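Local coordinates for protein superoxide dismutase (Clostridium difficile, PDB 3TJT) that probably converts superoxide radicals into hydrogen peroxide and molecular oxygen at a metal centre, occupied here by iron, at residues Y13-L18 and T26-H31; G81-K86 and Q152-S157; S131-L136 and M147-Q152. One frame throughout, in Å; residues are numbered along the deposited sequence.

Interaction 1 (Y13-L18 and T26-H31); sequences YAYDAL and TMKLHH. With FE (Fe (III) ion), chain B.
Met-27 reaches out from the first turns of helix 24-46 into the loop 13-18 and meets three of its residues. Its CB and CG lie against the backbone carbonyl of Tyr-15, with CG 3.3 Å from Tyr-15 O. The chain then bends at both chi2 and chi3 (-60° and -54°), which folds the thioether back into the loop: Met-27 SD lies 3.9 Å from Leu-18 CD1, and Met-27 CE meets the edge of the Tyr-13 ring in its plane, 4.0 Å from Tyr-13 CE1. Leu-18 CD2 lies over a face of that same ring, so Leu-18 touches both the tyrosine and the methionine.

Next along the helix, Lys-28 crosses the Tyr-15 ring at about a right angle. A bend at chi2 (-102°) lays its methylenes over one face; CE makes a CH-pi contact, and NZ follows as a cation-pi partner, 4.3 Å from the centroid of the Tyr-15 ring. His-30, three residues on from Met-27, points past the loop and binds the iron through NE2 at 2.2 Å, together with His-85, Asp-167 and His-171.

One turn on from Met-27, His-31 comes back to the loop. The edge of Tyr-15 is directed at its imidazole face in an offset edge-to-face pair, the planes perpendicular and the centroids 5.9 Å apart. The Tyr-15 hydroxyl is hydrogen-bonded to Asp-32, while His-31 NE2 bonds to the carbonyl of Lys-9, so the N-terminal segment is held at several points on the helix.

The loop thus wraps the start of helix 24-46. The Tyr-13 hydroxyl bonds to the carbonyl of Phe-89 in helix 72-90, Met-92 just beyond packs on Tyr-13 and Leu-18, and Leu-29 faces helix 174-177 and Asn-179 of the second subunit.

Interaction 2 (G81-K86 and Q152-S157); sequences GAYNHK and QDSPVS. With FE (Fe (III) ion), chain B.
The iron site of this superoxide dismutase and its second shell are joined here, through His-85 on helix 72-90 and Gln-152 in the loop after strand 144-150. His-85 NE2 binds the metal at 2.2 Å. Its other ring nitrogen, ND1, donates to Gly-81 O one helical turn back, 2.7 Å away and almost in the ring plane. ND1 on Gly-81 O and NE2 on the iron together fix the ring's rotation. Gly-81 O also takes the backbone N-H of His-85, the two donors arriving from opposite faces of the carbonyl plane.

Gln-152 lies across Gly-81, its CB 3.5 Å from Gly-81 N. With CG beside its own backbone N and a second bend at chi2 (-64°), its amide turns toward the iron. NE2 sits at the edge of the His-85 ring and donates to the water bound to the metal, Gln-152 NE2 to water oxygen 2.9 Å; Tyr-38 OH is its other partner. On the opposite end of the amide, Gln-152 OE1 accepts from Asn-84 ND2 at 3.2 Å, a nearly straight bond (165°) lying in the carbonyl plane, although the two amides are turned 46° against each other. Asn-84 ND2 also makes a weak bond to Gln-152 O. Asn-84 and Trp-133, which also donates to OE1, therefore position the glutamine that holds the iron-bound water.

Farther from the metal, a water bridges Asn-84 OD1 and Ser-154 OG, and the same hydroxyl accepts from Val-156 N in an ST turn. Val-156 CG2 comes obliquely to the Tyr-83 ring, 3.9 Å from Tyr-83 CE2.

Helix 57-62 packs against Tyr-83 and Val-156, and helix 24-46 lies beside Ala-82 and His-85. Strand 132-138 presents Trp-133 and Trp-135 to Asn-84, while Phe-129 of the second subunit touches Gln-152.

Interaction 3 (S131-L136 and M147-Q152); sequences SGWAWL and MTTPNQ
Trp-135 NE1 donates its N-H to Thr-149 OG1 in a bond 2.8 Å long and nearly straight (177°), with the oxygen in the plane of the indole. Thr-149 has OG1 between its backbone N and carbonyl carbon (chi1 57°), which sets the oxygen in front of the indole N-H; OG1 also bonds to Asp-153 O, tying the strand to the turn after it. The indole of Trp-133 is held less squarely: NE1 bonds to Gln-152 OE1 at 3.0 Å, bent to 135°, and approaches from above the amide's carbonyl plane. Asn-151 O lies in the Trp-133 ring plane, 3.2 Å from CD1.

Behind the indoles the backbones pair antiparallel. Trp-133 with Thr-149 and Trp-135 with Met-147 form hydrogen-bonded pairs, each with both bonds made, and Asn-151 N adds another to Ser-131 O. A water links Asn-151 OD1 to Ser-131 N, while Ser-131 OG bonds to Ser-131 of the second subunit. At Gly-132, which has no side chain, the two strands come close, CA 3.2 Å from Thr-149 O.

Trp-133, Trp-135, Met-147 and Thr-149 share one face of the sheet. Trp-135 CH2 sits over a face of Trp-133, offset toward its rim, and Met-147 CG packs on Trp-135 CB. On the opposite face Thr-148 CG2 touches Ala-134, which packs on helix 114-127.

This is a beta hairpin of the three-stranded antiparallel sheet in the C-terminal domain of iron/manganese superoxide dismutases; strand 161-167 flanks it, and Trp-133 stands beside the iron ligands Asp-167 and His-85.

From the N terminus, interaction 1 comes first and closes a short loop, folding 13-18 back on the start of helix 24-46. It is finished before interaction 2 opens on helix 72-90. Interaction 2 spans a much longer loop, bringing 81-86 of the alpha-hairpin domain to 152-157 of the C-terminal domain. Interaction 3, the hairpin pairing of 131-136 with 147-152, is nested inside that loop and shares Gln-152 with it; the tryptophans of the hairpin pack on Asn-84 and Pro-155. Interactions 1 and 2 meet at the iron, where each supplies a histidine ligand, while interaction 3 approaches the site without touching interaction 1.

Interaction 1 (Y13-L18 and T26-H31)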
loop_
_atom_site.group_PDB
_atom_site.type_symbol
_atom_site.label_atom_id
_atom_site.label_comp_id
_atom_site.label_asym_id
_atom_site.label_seq_id
_atom_site.Cartn_x
_atom_site.Cartn_y
_atom_site.Cartn_z
ATOM N N TYR A 13 -17.113 13.357 14.836
ATOM C CA TYR A 13 -16.685 13.566 16.221
ATOM C C TYR A 13 -15.433 14.431 16.155
ATOM O O TYR A 13 -14.927 14.704 15.069
ATOM C CB TYR A 13 -16.389 12.227 16.918
ATOM C CG TYR A 13 -15.861 11.189 15.948
ATOM C CD1 TYR A 13 -14.529 11.201 15.553
ATOM C CD2 TYR A 13 -16.707 10.229 15.398
ATOM C CE1 TYR A 13 -14.041 10.270 14.632
ATOM C CE2 TYR A 13 -16.236 9.298 14.477
ATOM C CZ TYR A 13 -14.900 9.321 14.100
ATOM O OH TYR A 13 -14.422 8.406 13.176
ATOM N N ALA A 14 -14.932 14.866 17.307
ATOM C CA ALA A 14 -13.735 15.694 17.334
ATOM C C ALA A 14 -12.536 14.909 16.794
ATOM O O ALA A 14 -12.497 13.683 16.899
ATOM C CB ALA A 14 -13.456 16.166 18.754
ATOM N N TYR A 15 -11.549 15.615 16.251
ATOM C CA TYR A 15 -10.394 14.939 15.664
ATOM C C TYR A 15 -9.550 14.186 16.695
ATOM O O TYR A 15 -8.836 13.248 16.339
ATOM C CB TYR A 15 -9.528 15.909 14.849
ATOM C CG TYR A 15 -10.134 16.315 13.522
ATOM C CD1 TYR A 15 -9.728 15.717 12.338
ATOM C CD2 TYR A 15 -11.123 17.288 13.457
ATOM C CE1 TYR A 15 -10.270 16.093 11.124
ATOM C CE2 TYR A 15 -11.683 17.665 12.249
ATOM C CZ TYR A 15 -11.253 17.057 11.079
ATOM O OH TYR A 15 -11.803 17.432 9.873
ATOM N N ASP A 16 -9.634 14.582 17.967
ATOM C CA ASP A 16 -8.928 13.874 19.029
ATOM C C ASP A 16 -9.825 12.900 19.808
ATOM O O ASP A 16 -9.428 12.361 20.841
ATOM C CB ASP A 16 -8.245 14.871 19.990
ATOM C CG ASP A 16 -9.244 15.724 20.769
ATOM O OD1 ASP A 16 -10.462 15.623 20.513
ATOM O OD2 ASP A 16 -8.808 16.499 21.648
ATOM N N ALA A 17 -11.032 12.662 19.303
ATOM C CA ALA A 17 -12.022 11.873 20.039
ATOM C C ALA A 17 -11.646 10.398 20.168
ATOM O O ALA A 17 -12.115 9.708 21.075
ATOM C CB ALA A 17 -13.411 12.022 19.399
ATOM N N LEU A 18 -10.783 9.918 19.273
ATOM C CA LEU A 18 -10.410 8.510 19.263
ATOM C C LEU A 18 -9.064 8.230 19.942
ATOM O O LEU A 18 -8.576 7.101 19.930
ATOM C CB LEU A 18 -10.400 7.983 17.817
ATOM C CG LEU A 18 -11.695 8.232 17.043
ATOM C CD1 LEU A 18 -11.620 7.570 15.649
ATOM C CD2 LEU A 18 -12.915 7.711 17.826
ATOM N N THR A 26 -3.193 11.966 12.860
ATOM C CA THR A 26 -3.613 11.017 11.825
ATOM C C THR A 26 -5.065 11.233 11.406
ATOM O O THR A 26 -5.392 11.184 10.219
ATOM C CB THR A 26 -3.381 9.580 12.292
ATOM O OG1 THR A 26 -1.976 9.337 12.364
ATOM C CG2 THR A 26 -4.019 8.575 11.327
ATOM N N MET A 27 -5.948 11.499 12.365
ATOM C CA MET A 27 -7.333 11.796 11.994
ATOM C C MET A 27 -7.416 13.003 11.064
ATOM O O MET A 27 -8.167 12.993 10.090
ATOM C CB MET A 27 -8.220 12.006 13.236
ATOM C CG MET A 27 -8.332 10.781 14.142
ATOM S SD MET A 27 -9.035 9.289 13.346
ATOM C CE MET A 27 -10.580 9.928 12.711
ATOM N N LYS A 28 -6.635 14.042 11.355
ATOM C CA LYS A 28 -6.594 15.231 10.511
ATOM C C LYS A 28 -6.104 14.913 9.095
ATOM O O LYS A 28 -6.729 15.301 8.116
ATOM C CB LYS A 28 -5.711 16.316 11.140
ATOM C CG LYS A 28 -6.310 16.970 12.377
ATOM C CD LYS A 28 -6.907 18.339 12.056
ATOM C CE LYS A 28 -7.543 18.972 13.299
ATOM N NZ LYS A 28 -8.341 20.194 12.976
ATOM N N LEU A 29 -4.987 14.203 8.992
ATOM C CA LEU A 29 -4.440 13.873 7.683
ATOM C C LEU A 29 -5.380 12.936 6.947
ATOM O O LEU A 29 -5.670 13.128 5.772
ATOM C CB LEU A 29 -3.078 13.194 7.833
ATOM C CG LEU A 29 -1.916 14.095 8.261
ATOM C CD1 LEU A 29 -0.787 13.252 8.819
ATOM C CD2 LEU A 29 -1.434 14.956 7.115
ATOM N N HIS A 30 -5.842 11.913 7.646
ATOM C CA HIS A 30 -6.642 10.860 7.021
ATOM C C HIS A 30 -7.927 11.458 6.445
ATOM O O HIS A 30 -8.312 11.165 5.310
ATOM C CB HIS A 30 -6.956 9.785 8.060
ATOM C CG HIS A 30 -7.243 8.438 7.471
ATOM N ND1 HIS A 30 -7.580 7.352 8.249
ATOM C CD2 HIS A 30 -7.217 7.993 6.191
ATOM C CE1 HIS A 30 -7.764 6.298 7.475
ATOM N NE2 HIS A 30 -7.552 6.662 6.223
ATOM N N HIS A 31 -8.592 12.311 7.221
ATOM C CA HIS A 31 -9.844 12.909 6.765
ATOM C C HIS A 31 -9.634 14.109 5.841
ATOM O O HIS A 31 -10.215 14.181 4.755
ATOM C CB HIS A 31 -10.704 13.324 7.977
ATOM C CG HIS A 31 -12.011 13.951 7.604
ATOM N ND1 HIS A 31 -12.125 15.266 7.210
ATOM C CD2 HIS A 31 -13.264 13.438 7.573
ATOM C CE1 HIS A 31 -13.391 15.536 6.944
ATOM N NE2 HIS A 31 -14.102 14.444 7.160
HETATM FE FE FE B . -7.189 5.484 4.453
HETATM O O HOH W 1 -7.071 3.949 2.838
#

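Interaction 2 (G81-K86 and Q152-S157)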
loop_
_atom_site.group_PDB
_atom_site.type_symbol
_atom_site.label_atom_id
_atom_site.label_comp_id
_atom_site.label_asym_id
_atom_site.label_seq_id
_atom_site.Cartn_x
_atom_site.Cartn_y
_atom_site.Cartn_z
ATOM N N GLY A 81 -12.174 5.088 -2.742
ATOM C CA GLY A 81 -11.574 5.825 -1.639
ATOM C C GLY A 81 -12.612 6.649 -0.899
ATOM O O GLY A 81 -12.645 6.665 0.334
ATOM N N ALA A 82 -13.471 7.323 -1.651
ATOM C CA ALA A 82 -14.499 8.172 -1.054
ATOM C C ALA A 82 -15.496 7.352 -0.247
ATOM O O ALA A 82 -15.826 7.700 0.888
ATOM C CB ALA A 82 -15.211 8.985 -2.127
ATOM N N TYR A 83 -15.979 6.264 -0.834
ATOM C CA TYR A 83 -16.942 5.418 -0.148
ATOM C C TYR A 83 -16.329 4.798 1.105
ATOM O O TYR A 83 -16.928 4.831 2.185
ATOM C CB TYR A 83 -17.455 4.308 -1.072
ATOM C CG TYR A 83 -18.518 3.468 -0.403
ATOM C CD1 TYR A 83 -19.847 3.860 -0.432
ATOM C CD2 TYR A 83 -18.187 2.307 0.282
ATOM C CE1 TYR A 83 -20.824 3.110 0.189
ATOM C CE2 TYR A 83 -19.161 1.554 0.916
ATOM C CZ TYR A 83 -20.476 1.961 0.858
ATOM O OH TYR A 83 -21.450 1.218 1.483
ATOM N N ASN A 84 -15.138 4.220 0.956
ATOM C CA ASN A 84 -14.515 3.491 2.048
ATOM C C ASN A 84 -14.217 4.395 3.250
ATOM O O ASN A 84 -14.383 3.989 4.397
ATOM C CB ASN A 84 -13.227 2.789 1.585
ATOM C CG ASN A 84 -13.488 1.635 0.625
ATOM O OD1 ASN A 84 -14.612 1.135 0.510
ATOM N ND2 ASN A 84 -12.433 1.196 -0.070
ATOM N N HIS A 85 -13.759 5.613 2.988
ATOM C CA HIS A 85 -13.404 6.501 4.089
ATOM C C HIS A 85 -14.635 7.052 4.789
ATOM O O HIS A 85 -14.658 7.140 6.016
ATOM C CB HIS A 85 -12.457 7.608 3.620
ATOM C CG HIS A 85 -11.071 7.104 3.393
ATOM N ND1 HIS A 85 -10.689 6.493 2.215
ATOM C CD2 HIS A 85 -10.001 7.032 4.221
ATOM C CE1 HIS A 85 -9.429 6.104 2.315
ATOM N NE2 HIS A 85 -8.991 6.415 3.523
ATOM N N LYS A 86 -15.660 7.412 4.026
ATOM C CA LYS A 86 -16.905 7.839 4.656
ATOM C C LYS A 86 -17.385 6.729 5.589
ATOM O O LYS A 86 -17.732 6.981 6.752
ATOM C CB LYS A 86 -17.987 8.170 3.621
ATOM C CG LYS A 86 -19.264 8.718 4.276
ATOM C CD LYS A 86 -20.471 8.685 3.342
ATOM C CE LYS A 86 -20.233 9.477 2.086
ATOM N NZ LYS A 86 -21.441 9.503 1.203
ATOM N N GLN A 152 -8.256 0.514 -2.862
ATOM C CA GLN A 152 -9.581 1.021 -2.456
ATOM C C GLN A 152 -10.725 0.215 -3.053
ATOM O O GLN A 152 -11.843 0.719 -3.190
ATOM C CB GLN A 152 -9.771 2.502 -2.785
ATOM C CG GLN A 152 -8.739 3.444 -2.131
ATOM C CD GLN A 152 -8.796 3.466 -0.608
ATOM O OE1 GLN A 152 -9.779 2.997 0.006
ATOM N NE2 GLN A 152 -7.763 4.003 0.012
ATOM N N ASP A 153 -10.454 -1.029 -3.413
ATOM C CA ASP A 153 -11.536 -1.903 -3.859
ATOM C C ASP A 153 -12.533 -2.135 -2.722
ATOM O O ASP A 153 -12.182 -2.061 -1.546
ATOM C CB ASP A 153 -10.979 -3.210 -4.419
ATOM C CG ASP A 153 -10.167 -2.988 -5.703
ATOM O OD1 ASP A 153 -10.246 -1.884 -6.275
ATOM O OD2 ASP A 153 -9.466 -3.918 -6.144
ATOM N N SER A 154 -13.794 -2.393 -3.070
ATOM C CA SER A 154 -14.843 -2.478 -2.059
ATOM C C SER A 154 -15.667 -3.738 -2.220
ATOM O O SER A 154 -15.924 -4.154 -3.345
ATOM C CB SER A 154 -15.784 -1.281 -2.204
ATOM O OG SER A 154 -16.975 -1.475 -1.454
ATOM N N PRO A 155 -16.108 -4.335 -1.096
ATOM C CA PRO A 155 -17.004 -5.500 -1.143
ATOM C C PRO A 155 -18.304 -5.193 -1.892
ATOM O O PRO A 155 -18.930 -6.111 -2.420
ATOM C CB PRO A 155 -17.337 -5.764 0.328
ATOM C CG PRO A 155 -16.284 -5.065 1.114
ATOM C CD PRO A 155 -15.766 -3.937 0.282
ATOM N N VAL A 156 -18.698 -3.927 -1.910
ATOM C CA VAL A 156 -19.921 -3.492 -2.587
ATOM C C VAL A 156 -19.905 -3.919 -4.055
ATOM O O VAL A 156 -20.948 -4.258 -4.636
ATOM C CB VAL A 156 -20.095 -1.963 -2.467
ATOM C CG1 VAL A 156 -21.158 -1.446 -3.426
ATOM C CG2 VAL A 156 -20.414 -1.589 -1.014
ATOM N N SER A 157 -18.710 -3.928 -4.640
ATOM C CA SER A 157 -18.537 -4.301 -6.041
ATOM C C SER A 157 -18.738 -5.797 -6.272
ATOM O O SER A 157 -18.851 -6.245 -7.414
ATOM C CB SER A 157 -17.156 -3.867 -6.537
ATOM O OG SER A 157 -17.023 -2.452 -6.462
HETATM FE FE FE B . -7.189 5.484 4.453
HETATM O O HOH W 2 -16.548 -0.519 1.079
HETATM O O HOH W 1 -7.071 3.949 2.838
#

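Interaction 3 (S131-L136 and M147-Q152)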
loop_
_atom_site.group_PDB
_atom_site.type_symbol
_atom_site.label_atom_id
_atom_site.label_comp_id
_atom_site.label_asym_id
_atom_site.label_seq_id
_atom_site.Cartn_x
_atom_site.Cartn_y
_atom_site.Cartn_z
ATOM N N SER A 131 -1.369 -2.351 0.511
ATOM C CA SER A 131 -2.449 -1.469 0.969
ATOM C C SER A 131 -3.787 -2.176 0.843
ATOM O O SER A 131 -4.018 -2.913 -0.121
ATOM C CB SER A 131 -2.498 -0.193 0.120
ATOM O OG SER A 131 -1.267 0.542 0.186
ATOM N N GLY A 132 -4.684 -1.955 1.799
ATOM C CA GLY A 132 -6.024 -2.506 1.650
ATOM C C GLY A 132 -6.858 -2.419 2.908
ATOM O O GLY A 132 -6.569 -1.616 3.789
ATOM N N TRP A 133 -7.894 -3.255 2.971
ATOM C CA TRP A 133 -8.944 -3.173 3.992
ATOM C C TRP A 133 -9.328 -4.574 4.444
ATOM O O TRP A 133 -9.276 -5.521 3.658
ATOM C CB TRP A 133 -10.196 -2.514 3.399
ATOM C CG TRP A 133 -10.030 -1.082 3.050
ATOM C CD1 TRP A 133 -9.393 -0.571 1.956
ATOM C CD2 TRP A 133 -10.514 0.042 3.794
ATOM N NE1 TRP A 133 -9.440 0.798 1.979
ATOM C CE2 TRP A 133 -10.124 1.202 3.096
ATOM C CE3 TRP A 133 -11.249 0.177 4.976
ATOM C CZ2 TRP A 133 -10.436 2.486 3.541
ATOM C CZ3 TRP A 133 -11.562 1.461 5.421
ATOM C CH2 TRP A 133 -11.154 2.594 4.705
ATOM N N ALA A 134 -9.725 -4.712 5.708
ATOM C CA ALA A 134 -10.361 -5.946 6.169
ATOM C C ALA A 134 -11.819 -5.640 6.478
ATOM O O ALA A 134 -12.121 -4.592 7.042
ATOM C CB ALA A 134 -9.668 -6.496 7.406
ATOM N N TRP A 135 -12.715 -6.555 6.116
ATOM C CA TRP A 135 -14.151 -6.292 6.215
ATOM C C TRP A 135 -14.911 -7.426 6.897
ATOM O O TRP A 135 -14.594 -8.602 6.707
ATOM C CB TRP A 135 -14.769 -6.127 4.813
ATOM C CG TRP A 135 -14.125 -5.101 3.913
ATOM C CD1 TRP A 135 -13.169 -5.330 2.958
ATOM C CD2 TRP A 135 -14.403 -3.704 3.881
ATOM N NE1 TRP A 135 -12.842 -4.150 2.326
ATOM C CE2 TRP A 135 -13.580 -3.136 2.879
ATOM C CE3 TRP A 135 -15.273 -2.869 4.599
ATOM C CZ2 TRP A 135 -13.594 -1.780 2.588
ATOM C CZ3 TRP A 135 -15.291 -1.518 4.302
ATOM C CH2 TRP A 135 -14.451 -0.982 3.306
ATOM N N LEU A 136 -15.924 -7.061 7.683
ATOM C CA LEU A 136 -16.996 -7.996 8.023
ATOM C C LEU A 136 -18.111 -7.671 7.047
ATOM O O LEU A 136 -18.573 -6.526 6.975
ATOM C CB LEU A 136 -17.475 -7.795 9.466
ATOM C CG LEU A 136 -18.736 -8.567 9.878
ATOM C CD1 LEU A 136 -18.458 -10.061 9.879
ATOM C CD2 LEU A 136 -19.228 -8.102 11.243
ATOM N N MET A 147 -13.647 -10.797 4.810
ATOM C CA MET A 147 -12.873 -10.778 3.568
ATOM C C MET A 147 -11.994 -9.539 3.546
ATOM O O MET A 147 -12.211 -8.597 4.307
ATOM C CB MET A 147 -13.798 -10.730 2.350
ATOM C CG MET A 147 -14.446 -9.344 2.164
ATOM S SD MET A 147 -15.354 -9.157 0.636
ATOM C CE MET A 147 -14.025 -9.159 -0.569
ATOM N N THR A 148 -11.005 -9.530 2.662
ATOM C CA THR A 148 -10.189 -8.332 2.485
ATOM C C THR A 148 -10.282 -7.822 1.050
ATOM O O THR A 148 -10.669 -8.560 0.134
ATOM C CB THR A 148 -8.714 -8.593 2.848
ATOM O OG1 THR A 148 -8.156 -9.542 1.928
ATOM C CG2 THR A 148 -8.610 -9.144 4.253
ATOM N N THR A 149 -9.960 -6.550 0.862
ATOM C CA THR A 149 -9.843 -5.976 -0.474
ATOM C C THR A 149 -8.523 -5.218 -0.581
ATOM O O THR A 149 -8.032 -4.664 0.413
ATOM C CB THR A 149 -10.983 -4.992 -0.811
ATOM O OG1 THR A 149 -11.016 -3.938 0.167
ATOM C CG2 THR A 149 -12.351 -5.706 -0.866
ATOM N N PRO A 150 -7.937 -5.190 -1.786
ATOM C CA PRO A 150 -6.708 -4.410 -1.983
ATOM C C PRO A 150 -6.995 -2.959 -2.313
ATOM O O PRO A 150 -8.034 -2.647 -2.894
ATOM C CB PRO A 150 -6.080 -5.074 -3.212
ATOM C CG PRO A 150 -7.284 -5.531 -4.016
ATOM C CD PRO A 150 -8.322 -5.951 -2.996
ATOM N N ASN A 151 -6.061 -2.074 -1.968
ATOM C CA ASN A 151 -6.147 -0.681 -2.376
ATOM C C ASN A 151 -7.472 -0.048 -1.945
ATOM O O ASN A 151 -7.768 -0.070 -0.759
ATOM C CB ASN A 151 -5.840 -0.552 -3.869
ATOM C CG ASN A 151 -4.490 -1.154 -4.206
ATOM O OD1 ASN A 151 -3.541 -0.998 -3.433
ATOM N ND2 ASN A 151 -4.400 -1.878 -5.328
ATOM N N GLN A 152 -8.256 0.514 -2.862
ATOM C CA GLN A 152 -9.581 1.021 -2.456
ATOM C C GLN A 152 -10.725 0.215 -3.053
ATOM O O GLN A 152 -11.843 0.719 -3.190
ATOM C CB GLN A 152 -9.771 2.502 -2.785
ATOM C CG GLN A 152 -8.739 3.444 -2.131
ATOM C CD GLN A 152 -8.796 3.466 -0.608
ATOM O OE1 GLN A 152 -9.779 2.997 0.006
ATOM N NE2 GLN A 152 -7.763 4.003 0.012
HETATM O O HOH W 3 -1.050 -1.990 -2.434
#